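Local structure of glucosamine-6-phosphate deaminase (Thermotoga maritima, 1J5X) at residues A[15-20]-A[156-162]; A[164-169]-A[308-312]; A[212-218]-A[261-267]. The protein belongs to the SIS family of alpha/beta proteins and pairs a five-stranded with a four-stranded parallel beta-sheet, both flanked by helices. One frame throughout, in Å; residues are numbered along the deposited sequence.

Interaction 1: A[15-20]-A[156-162]; sequences KTLKEI and EAIVMTK
The backbone N-H of E156 runs almost straight (174°) into the carboxylate of E19, N to OE2 2.7 Å. E156 CB rests on K15 CG, 3.9 Å away. A157 gives its own N-H to the other oxygen of E19, N to OE1 3.0 Å. Both oxygens are met on the syn side, which fixes the rotation of the carboxylate; the chain of E19, extended beyond CG, carries it across to the loop. CB of A157 fits between OE1 and T16 OG1, 3.2 Å from the latter. V159 joins through two waters: its N donates to one that donates to T16 OG1, also bonded to D331, while its O and E19 OE1 both accept from the second, which also lies very close to T161 OG1. With OG1 of T161 between backbone N and carbonyl carbon (chi1 53°), CG2 lies anti to that carbon and meets I20 CG1 at 3.5 Å. K162 lays CB and CD along E19 O; its NZ is 3.8 Å from K18 NZ, and D22 forms salt bridges with both ammonium groups, probably offsetting their repulsion. T161 sits at the N-cap position of helix 162-179, and this loop, arriving from strand 147-150, is wedged between helix 15-25 and helices 222-238 and 313-326.

Interaction 2: A[164-169]-A[308-312]; sequences FSMILL and AFLRT
S165 and F309 bring the two backbones closest, CA to CA 4.7 Å, where a turn of helix 162-179 meets the residues that lead into helix 313-326. F309 makes the largest single contribution to the interface. Its CG is held between the backbone N and the carbonyl carbon (chi1 76°), which sets the ring beside the helix, alongside L169 with both side chains pointing the same way. The methyl CD1 of L169 stands squarely over the middle of the ring, 3.8 Å from its centroid and 4° off the normal, a CH-pi contact; L169 CB adds to it, 3.8 Å from F309 CG. The other face of this ring is covered by L310 CG, offset toward the rim, so the phenyl group is sandwiched between two leucines. F186 and L189 of helix 184-205 also pack on F309, with F186 touching L169 as well. The contact thus lies in the helical core where helix 162-179, part of the SIS domain, meets the chain that follows strand 289-293, an outermost strand of the four-stranded sheet. One helical turn along from F164, L168 slots CD2 against the chain at F309 CA, 3.8 Å away, and near A308 CB. F164 CE1 comes obliquely upon T312 CG2, 3.6 Å away. Between these apolar patches lies a small polar island. S165 OG, 3.0 Å from F309 O, is bonded to Q23 OE1 and accepts a hydrogen bond from a water that in turn accepts one from T312 N, 2.9 Å away. The same water is hydrogen-bonded to T312 OG1, which Q316 NE2 also reaches, and it ties the buried hydroxyls of helix and loop, whose OG and OG1 atoms are 3.9 Å apart.

Interaction 3: A[212-218]-A[261-267]; sequences HDHFVFL and GTLVFMQ
T262 OG1 is gripped by two groups, H214 ND1 at 3.0 Å and the carbonyl oxygen of K259; it meets the imidazole of H214 at its edge, while NE2 of that ring bonds to E243. H214 and T262 begin the pairing of strands 214-218 and 262-267, the two inner strands of the four-stranded parallel sheet, an alpha/beta arrangement consistent with a second SIS-like unit. The strands run 20° apart, and five main-chain bonds step along them, from L263 N to H214 O at 2.7 Å to Q267 N with L218 O at 2.8 Å. Just before the strands, G261 O accepts two weak bonds, from D213 N and H214 N, and H212 CA lies 3.2 Å from it. On the face of H214 and T262, V216 packs on V264, and L218 CD1 touches V264 CG1 at 3.9 Å. On the other face F215 and F217 rest on helix 222-238. F215 lays its CD1 on L263 CB, 3.8 Å away. With CG anti to its carbonyl carbon (chi1 -63°), F217 lies alongside F265, turning an edge toward that ring's face in an offset T-shaped pair, planes 72° apart; its CD1 reaches F265 CB at 3.6 Å.

How the interactions relate
From the N terminus, helix 15-25 is met again by residues 156-162: interaction 1 closes a loop that takes in the whole five-stranded sheet. The chain goes straight on into helix 162-179, whose residues 164-169 open interaction 2, so the two contacts run in series without crossing. Interaction 2 closes only at 308-312, after the four-stranded sheet has been laid down, and interaction 3 is contained within that second loop, joining the sheet's two middle strands. Interactions 2 and 3 meet where R311 NH1 lies 2.8 Å from Q267 OE1, a probable hydrogen bond; interactions 1 and 3 stay about 11 Å apart at their nearest atoms.

Interaction 1: A[15-20]-A[156-162]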
loop_
_atom_site.group_PDB
_atom_site.type_symbol
_atom_site.label_atom_id
_atom_site.label_comp_id
_atom_site.label_asym_id
_atom_site.label_seq_id
_atom_site.Cartn_x
_atom_site.Cartn_y
_atom_site.Cartn_z
ATOM N N LYS A 15 11.532 13.583 -9.451
ATOM C CA LYS A 15 10.688 12.634 -10.178
ATOM C C LYS A 15 9.684 11.977 -9.194
ATOM O O LYS A 15 8.531 11.707 -9.565
ATOM C CB LYS A 15 11.548 11.543 -10.792
ATOM C CG LYS A 15 10.841 10.411 -11.565
ATOM C CD LYS A 15 9.868 10.806 -12.670
ATOM C CE LYS A 15 10.503 11.479 -13.848
ATOM N NZ LYS A 15 9.710 11.127 -15.088
ATOM N N THR A 16 10.161 11.729 -7.976
ATOM C CA THR A 16 9.327 11.120 -6.934
ATOM C C THR A 16 8.139 12.049 -6.641
ATOM O O THR A 16 6.962 11.605 -6.680
ATOM C CB THR A 16 10.189 10.805 -5.698
ATOM O OG1 THR A 16 11.216 9.870 -6.106
ATOM C CG2 THR A 16 9.361 10.196 -4.571
ATOM N N LEU A 17 8.410 13.336 -6.388
ATOM C CA LEU A 17 7.304 14.266 -6.154
ATOM C C LEU A 17 6.334 14.241 -7.346
ATOM O O LEU A 17 5.090 14.267 -7.175
ATOM C CB LEU A 17 7.845 15.692 -5.952
ATOM C CG LEU A 17 6.693 16.694 -5.687
ATOM C CD1 LEU A 17 5.910 16.253 -4.461
ATOM C CD2 LEU A 17 7.261 18.101 -5.423
ATOM N N LYS A 18 6.862 14.183 -8.579
ATOM C CA LYS A 18 5.977 14.141 -9.745
ATOM C C LYS A 18 5.047 12.919 -9.725
ATOM O O LYS A 18 3.833 13.009 -9.980
ATOM C CB LYS A 18 6.773 14.120 -11.049
ATOM C CG LYS A 18 5.912 14.017 -12.323
ATOM C CD LYS A 18 5.733 12.614 -12.846
ATOM C CE LYS A 18 4.953 12.612 -14.166
ATOM N NZ LYS A 18 4.580 11.259 -14.633
ATOM N N GLU A 19 5.637 11.765 -9.453
ATOM C CA GLU A 19 4.844 10.555 -9.413
ATOM C C GLU A 19 3.880 10.550 -8.186
ATOM O O GLU A 19 2.796 10.032 -8.272
ATOM C CB GLU A 19 5.821 9.375 -9.444
ATOM C CG GLU A 19 6.503 9.407 -10.853
ATOM C CD GLU A 19 7.581 8.353 -11.121
ATOM O OE1 GLU A 19 8.099 7.768 -10.174
ATOM O OE2 GLU A 19 7.897 8.154 -12.294
ATOM N N ILE A 20 4.243 11.117 -7.064
ATOM C CA ILE A 20 3.260 11.196 -5.941
ATOM C C ILE A 20 2.077 12.072 -6.443
ATOM O O ILE A 20 0.870 11.729 -6.332
ATOM C CB ILE A 20 3.893 11.864 -4.708
ATOM C CG1 ILE A 20 5.031 10.985 -4.196
ATOM C CG2 ILE A 20 2.843 12.117 -3.621
ATOM C CD1 ILE A 20 5.671 11.574 -2.933
ATOM N N GLU A 156 8.988 5.681 -12.561
ATOM C CA GLU A 156 10.461 5.695 -12.634
ATOM C C GLU A 156 11.260 5.741 -11.371
ATOM O O GLU A 156 12.407 5.262 -11.331
ATOM C CB GLU A 156 10.893 6.949 -13.395
ATOM C CG GLU A 156 10.344 7.059 -14.740
ATOM C CD GLU A 156 10.774 5.928 -15.514
ATOM O OE1 GLU A 156 11.915 5.443 -15.255
ATOM O OE2 GLU A 156 10.000 5.508 -16.385
ATOM N N ALA A 157 10.723 6.384 -10.358
ATOM C CA ALA A 157 11.474 6.553 -9.158
ATOM C C ALA A 157 11.761 5.241 -8.467
ATOM O O ALA A 157 11.054 4.236 -8.719
ATOM C CB ALA A 157 10.747 7.490 -8.248
ATOM N N ILE A 158 12.800 5.261 -7.617
ATOM C CA ILE A 158 13.182 4.104 -6.817
ATOM C C ILE A 158 11.993 3.740 -5.915
ATOM O O ILE A 158 11.599 2.583 -5.844
ATOM C CB ILE A 158 14.397 4.411 -5.845
ATOM C CG1 ILE A 158 15.644 4.710 -6.652
ATOM C CG2 ILE A 158 14.683 3.221 -4.901
ATOM C CD1 ILE A 158 15.704 3.893 -7.946
ATOM N N VAL A 159 11.459 4.724 -5.202
ATOM C CA VAL A 159 10.337 4.455 -4.306
ATOM C C VAL A 159 9.011 4.356 -5.029
ATOM O O VAL A 159 8.670 5.186 -5.891
ATOM C CB VAL A 159 10.269 5.541 -3.220
ATOM C CG1 VAL A 159 9.106 5.292 -2.259
ATOM C CG2 VAL A 159 11.590 5.547 -2.468
HETATM N N MSE A 160 8.263 3.294 -4.711
HETATM C CA MSE A 160 6.948 3.121 -5.309
HETATM C C MSE A 160 5.990 4.096 -4.670
HETATM O O MSE A 160 5.955 4.239 -3.447
HETATM C CB MSE A 160 6.452 1.678 -5.095
HETATM C CG MSE A 160 6.983 0.768 -6.151
HETATM SE SE MSE A 160 6.517 -1.135 -5.777
HETATM C CE MSE A 160 4.632 -0.759 -5.446
ATOM N N THR A 161 5.181 4.765 -5.511
ATOM C CA THR A 161 4.238 5.729 -5.010
ATOM C C THR A 161 2.899 5.424 -5.673
ATOM O O THR A 161 2.106 4.602 -5.157
ATOM C CB THR A 161 4.708 7.252 -5.300
ATOM O OG1 THR A 161 5.011 7.434 -6.697
ATOM C CG2 THR A 161 5.944 7.571 -4.465
ATOM N N LYS A 162 2.668 6.038 -6.815
ATOM C CA LYS A 162 1.405 5.877 -7.549
ATOM C C LYS A 162 1.120 4.454 -8.006
ATOM O O LYS A 162 -0.033 4.072 -8.122
ATOM C CB LYS A 162 1.400 6.787 -8.788
ATOM C CG LYS A 162 2.375 6.388 -9.880
ATOM C CD LYS A 162 2.353 7.481 -10.984
ATOM C CE LYS A 162 2.815 6.996 -12.348
ATOM N NZ LYS A 162 2.810 8.069 -13.421
HETATM O O HOH W 1 12.340 7.483 -5.086
HETATM O O HOH W 2 7.449 7.110 -7.320
#

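Interaction 2: A[164-169]-A[308-312]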
loop_
_atom_site.group_PDB
_atom_site.type_symbol
_atom_site.label_atom_id
_atom_site.label_comp_id
_atom_site.label_asym_id
_atom_site.label_seq_id
_atom_site.Cartn_x
_atom_site.Cartn_y
_atom_site.Cartn_z
ATOM N N PHE A 164 1.497 1.752 -6.363
ATOM C CA PHE A 164 0.846 0.982 -5.286
ATOM C C PHE A 164 -0.686 1.303 -5.349
ATOM O O PHE A 164 -1.553 0.411 -5.438
ATOM C CB PHE A 164 1.427 1.431 -3.942
ATOM C CG PHE A 164 0.756 0.802 -2.737
ATOM C CD1 PHE A 164 -0.439 1.334 -2.224
ATOM C CD2 PHE A 164 1.323 -0.314 -2.126
ATOM C CE1 PHE A 164 -1.046 0.779 -1.138
ATOM C CE2 PHE A 164 0.703 -0.907 -1.007
ATOM C CZ PHE A 164 -0.467 -0.358 -0.517
ATOM N N SER A 165 -0.981 2.593 -5.352
ATOM C CA SER A 165 -2.384 3.033 -5.358
ATOM C C SER A 165 -3.106 2.586 -6.588
ATOM O O SER A 165 -4.251 2.105 -6.531
ATOM C CB SER A 165 -2.453 4.559 -5.279
ATOM O OG SER A 165 -1.841 5.024 -4.075
HETATM N N MSE A 166 -2.497 2.784 -7.761
HETATM C CA MSE A 166 -3.180 2.364 -8.955
HETATM C C MSE A 166 -3.370 0.866 -9.130
HETATM O O MSE A 166 -4.403 0.415 -9.633
HETATM C CB MSE A 166 -2.491 3.029 -10.222
HETATM C CG MSE A 166 -2.543 4.512 -10.075
HETATM SE SE MSE A 166 -1.408 5.271 -11.609
HETATM C CE MSE A 166 -1.982 7.103 -11.420
ATOM N N ILE A 167 -2.404 0.048 -8.707
ATOM C CA ILE A 167 -2.595 -1.383 -8.872
ATOM C C ILE A 167 -3.657 -1.793 -7.795
ATOM O O ILE A 167 -4.546 -2.594 -8.081
ATOM C CB ILE A 167 -1.269 -2.166 -8.636
ATOM C CG1 ILE A 167 -0.314 -1.903 -9.863
ATOM C CG2 ILE A 167 -1.550 -3.704 -8.544
ATOM C CD1 ILE A 167 1.108 -2.324 -9.581
ATOM N N LEU A 168 -3.557 -1.209 -6.621
ATOM C CA LEU A 168 -4.529 -1.558 -5.534
ATOM C C LEU A 168 -5.969 -1.211 -6.001
ATOM O O LEU A 168 -6.883 -2.056 -5.912
ATOM C CB LEU A 168 -4.138 -0.832 -4.250
ATOM C CG LEU A 168 -5.056 -1.132 -3.045
ATOM C CD1 LEU A 168 -5.163 -2.658 -2.837
ATOM C CD2 LEU A 168 -4.558 -0.418 -1.805
ATOM N N LEU A 169 -6.126 -0.014 -6.516
ATOM C CA LEU A 169 -7.431 0.400 -7.031
ATOM C C LEU A 169 -7.915 -0.596 -8.056
ATOM O O LEU A 169 -9.087 -1.048 -8.045
ATOM C CB LEU A 169 -7.309 1.753 -7.681
ATOM C CG LEU A 169 -8.445 2.150 -8.624
ATOM C CD1 LEU A 169 -9.743 2.273 -7.779
ATOM C CD2 LEU A 169 -8.135 3.514 -9.219
ATOM N N ALA A 308 -8.898 2.464 0.632
ATOM C CA ALA A 308 -7.531 1.971 0.826
ATOM C C ALA A 308 -6.582 2.423 -0.270
ATOM O O ALA A 308 -5.428 2.750 0.054
ATOM C CB ALA A 308 -7.497 0.429 0.952
ATOM N N PHE A 309 -7.063 2.502 -1.521
ATOM C CA PHE A 309 -6.171 2.880 -2.614
ATOM C C PHE A 309 -5.681 4.350 -2.585
ATOM O O PHE A 309 -4.748 4.736 -3.325
ATOM C CB PHE A 309 -6.791 2.519 -3.946
ATOM C CG PHE A 309 -7.888 3.459 -4.382
ATOM C CD1 PHE A 309 -9.210 3.229 -3.971
ATOM C CD2 PHE A 309 -7.598 4.597 -5.172
ATOM C CE1 PHE A 309 -10.217 4.131 -4.349
ATOM C CE2 PHE A 309 -8.581 5.487 -5.551
ATOM C CZ PHE A 309 -9.912 5.267 -5.141
ATOM N N LEU A 310 -6.300 5.187 -1.759
ATOM C CA LEU A 310 -5.841 6.554 -1.612
ATOM C C LEU A 310 -5.081 6.749 -0.290
ATOM O O LEU A 310 -4.408 7.759 -0.101
ATOM C CB LEU A 310 -7.023 7.498 -1.527
ATOM C CG LEU A 310 -7.950 7.694 -2.730
ATOM C CD1 LEU A 310 -9.149 8.593 -2.306
ATOM C CD2 LEU A 310 -7.145 8.406 -3.850
ATOM N N ARG A 311 -5.232 5.823 0.664
ATOM C CA ARG A 311 -4.712 6.122 1.983
ATOM C C ARG A 311 -3.225 6.108 2.281
ATOM O O ARG A 311 -2.850 6.395 3.417
ATOM C CB ARG A 311 -5.470 5.343 3.071
ATOM C CG ARG A 311 -6.938 5.940 3.327
ATOM C CD ARG A 311 -7.771 4.922 4.112
ATOM N NE ARG A 311 -9.061 5.470 4.600
ATOM C CZ ARG A 311 -9.230 5.979 5.816
ATOM N NH1 ARG A 311 -8.202 6.025 6.684
ATOM N NH2 ARG A 311 -10.462 6.427 6.187
ATOM N N THR A 312 -2.416 5.732 1.310
ATOM C CA THR A 312 -0.949 5.855 1.542
ATOM C C THR A 312 -0.472 7.249 1.063
ATOM O O THR A 312 0.660 7.651 1.309
ATOM C CB THR A 312 -0.088 4.755 0.843
ATOM O OG1 THR A 312 -0.182 4.831 -0.573
ATOM C CG2 THR A 312 -0.542 3.359 1.322
HETATM O O HOH W 3 -2.835 4.668 -1.353
#

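Interaction 3: A[212-218]-A[261-267]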
loop_
_atom_site.group_PDB
_atom_site.type_symbol
_atom_site.label_atom_id
_atom_site.label_comp_id
_atom_site.label_asym_id
_atom_site.label_seq_id
_atom_site.Cartn_x
_atom_site.Cartn_y
_atom_site.Cartn_z
ATOM N N HIS A 212 10.064 15.930 14.814
ATOM C CA HIS A 212 9.494 14.558 14.929
ATOM C C HIS A 212 10.403 13.599 14.193
ATOM O O HIS A 212 10.640 13.775 13.006
ATOM C CB HIS A 212 8.101 14.511 14.288
ATOM C CG HIS A 212 7.060 15.243 15.073
ATOM N ND1 HIS A 212 6.811 16.590 14.909
ATOM C CD2 HIS A 212 6.214 14.819 16.037
ATOM C CE1 HIS A 212 5.847 16.957 15.733
ATOM N NE2 HIS A 212 5.462 15.905 16.426
ATOM N N ASP A 213 10.912 12.601 14.903
ATOM C CA ASP A 213 11.799 11.640 14.278
ATOM C C ASP A 213 11.392 10.187 14.521
ATOM O O ASP A 213 12.215 9.288 14.372
ATOM C CB ASP A 213 13.233 11.822 14.768
ATOM C CG ASP A 213 13.893 13.009 14.154
ATOM O OD1 ASP A 213 14.149 13.023 12.928
ATOM O OD2 ASP A 213 14.150 13.965 14.914
ATOM N N HIS A 214 10.144 9.979 14.911
ATOM C CA HIS A 214 9.613 8.621 15.170
ATOM C C HIS A 214 8.195 8.643 14.598
ATOM O O HIS A 214 7.312 9.310 15.185
ATOM C CB HIS A 214 9.500 8.382 16.648
ATOM C CG HIS A 214 8.917 7.051 16.988
ATOM N ND1 HIS A 214 8.333 6.792 18.200
ATOM C CD2 HIS A 214 8.819 5.910 16.268
ATOM C CE1 HIS A 214 7.892 5.542 18.222
ATOM N NE2 HIS A 214 8.177 4.988 17.062
ATOM N N PHE A 215 8.003 7.934 13.485
ATOM C CA PHE A 215 6.673 7.883 12.846
ATOM C C PHE A 215 5.998 6.528 13.123
ATOM O O PHE A 215 6.630 5.467 12.935
ATOM C CB PHE A 215 6.804 8.036 11.341
ATOM C CG PHE A 215 7.382 9.359 10.883
ATOM C CD1 PHE A 215 7.502 10.435 11.765
ATOM C CD2 PHE A 215 7.773 9.513 9.584
ATOM C CE1 PHE A 215 8.030 11.655 11.302
ATOM C CE2 PHE A 215 8.298 10.727 9.095
ATOM C CZ PHE A 215 8.427 11.790 9.967
ATOM N N VAL A 216 4.707 6.570 13.473
ATOM C CA VAL A 216 3.934 5.360 13.790
ATOM C C VAL A 216 2.685 5.423 12.903
ATOM O O VAL A 216 2.045 6.490 12.841
ATOM C CB VAL A 216 3.544 5.392 15.270
ATOM C CG1 VAL A 216 2.595 4.242 15.638
ATOM C CG2 VAL A 216 4.833 5.350 16.154
ATOM N N PHE A 217 2.381 4.336 12.186
ATOM C CA PHE A 217 1.216 4.261 11.294
ATOM C C PHE A 217 0.265 3.196 11.825
ATOM O O PHE A 217 0.630 2.027 11.956
ATOM C CB PHE A 217 1.744 3.983 9.892
ATOM C CG PHE A 217 2.612 5.109 9.387
ATOM C CD1 PHE A 217 2.006 6.225 8.840
ATOM C CD2 PHE A 217 4.017 5.072 9.503
ATOM C CE1 PHE A 217 2.755 7.326 8.373
ATOM C CE2 PHE A 217 4.802 6.169 9.055
ATOM C CZ PHE A 217 4.169 7.290 8.481
ATOM N N LEU A 218 -0.970 3.600 12.156
ATOM C CA LEU A 218 -1.920 2.676 12.762
ATOM C C LEU A 218 -3.131 2.463 11.883
ATOM O O LEU A 218 -3.648 3.427 11.339
ATOM C CB LEU A 218 -2.386 3.250 14.114
ATOM C CG LEU A 218 -1.350 3.565 15.209
ATOM C CD1 LEU A 218 -2.113 3.929 16.547
ATOM C CD2 LEU A 218 -0.494 2.268 15.461
ATOM N N GLY A 261 8.057 14.056 19.843
ATOM C CA GLY A 261 8.862 13.664 18.711
ATOM C C GLY A 261 8.194 12.497 17.979
ATOM O O GLY A 261 8.501 12.227 16.835
ATOM N N THR A 262 7.284 11.812 18.652
ATOM C CA THR A 262 6.580 10.711 17.989
ATOM C C THR A 262 5.405 11.310 17.220
ATOM O O THR A 262 4.660 12.107 17.777
ATOM C CB THR A 262 6.016 9.717 18.990
ATOM O OG1 THR A 262 7.097 9.114 19.713
ATOM C CG2 THR A 262 5.216 8.632 18.260
ATOM N N LEU A 263 5.259 10.924 15.962
ATOM C CA LEU A 263 4.166 11.391 15.096
ATOM C C LEU A 263 3.345 10.141 14.717
ATOM O O LEU A 263 3.904 9.195 14.173
ATOM C CB LEU A 263 4.723 12.029 13.813
ATOM C CG LEU A 263 3.733 12.482 12.706
ATOM C CD1 LEU A 263 2.776 13.514 13.276
ATOM C CD2 LEU A 263 4.456 13.048 11.518
ATOM N N VAL A 264 2.032 10.169 14.990
ATOM C CA VAL A 264 1.173 9.019 14.691
ATOM C C VAL A 264 0.181 9.361 13.574
ATOM O O VAL A 264 -0.464 10.405 13.643
ATOM C CB VAL A 264 0.370 8.619 15.955
ATOM C CG1 VAL A 264 -0.523 7.363 15.656
ATOM C CG2 VAL A 264 1.316 8.358 17.125
ATOM N N PHE A 265 0.054 8.514 12.543
ATOM C CA PHE A 265 -0.950 8.735 11.496
ATOM C C PHE A 265 -1.875 7.560 11.711
ATOM O O PHE A 265 -1.462 6.396 11.608
ATOM C CB PHE A 265 -0.382 8.636 10.106
ATOM C CG PHE A 265 0.058 9.954 9.528
ATOM C CD1 PHE A 265 0.604 10.946 10.353
ATOM C CD2 PHE A 265 0.022 10.170 8.165
ATOM C CE1 PHE A 265 1.111 12.161 9.779
ATOM C CE2 PHE A 265 0.538 11.399 7.594
ATOM C CZ PHE A 265 1.071 12.362 8.443
HETATM N N MSE A 266 -3.111 7.865 12.065
HETATM C CA MSE A 266 -4.087 6.870 12.377
HETATM C C MSE A 266 -5.147 6.806 11.269
HETATM O O MSE A 266 -5.786 7.827 10.947
HETATM C CB MSE A 266 -4.743 7.238 13.713
HETATM C CG MSE A 266 -5.746 6.186 14.187
HETATM SE SE MSE A 266 -6.517 6.669 15.945
HETATM C CE MSE A 266 -5.079 7.721 16.638
ATOM N N GLN A 267 -5.338 5.613 10.701
ATOM C CA GLN A 267 -6.347 5.413 9.626
ATOM C C GLN A 267 -7.684 5.105 10.279
ATOM O O GLN A 267 -7.884 4.014 10.845
ATOM C CB GLN A 267 -5.979 4.231 8.774
ATOM C CG GLN A 267 -4.587 4.347 8.099
ATOM C CD GLN A 267 -4.481 5.435 7.032
ATOM O OE1 GLN A 267 -5.471 5.820 6.401
ATOM N NE2 GLN A 267 -3.244 5.918 6.790
#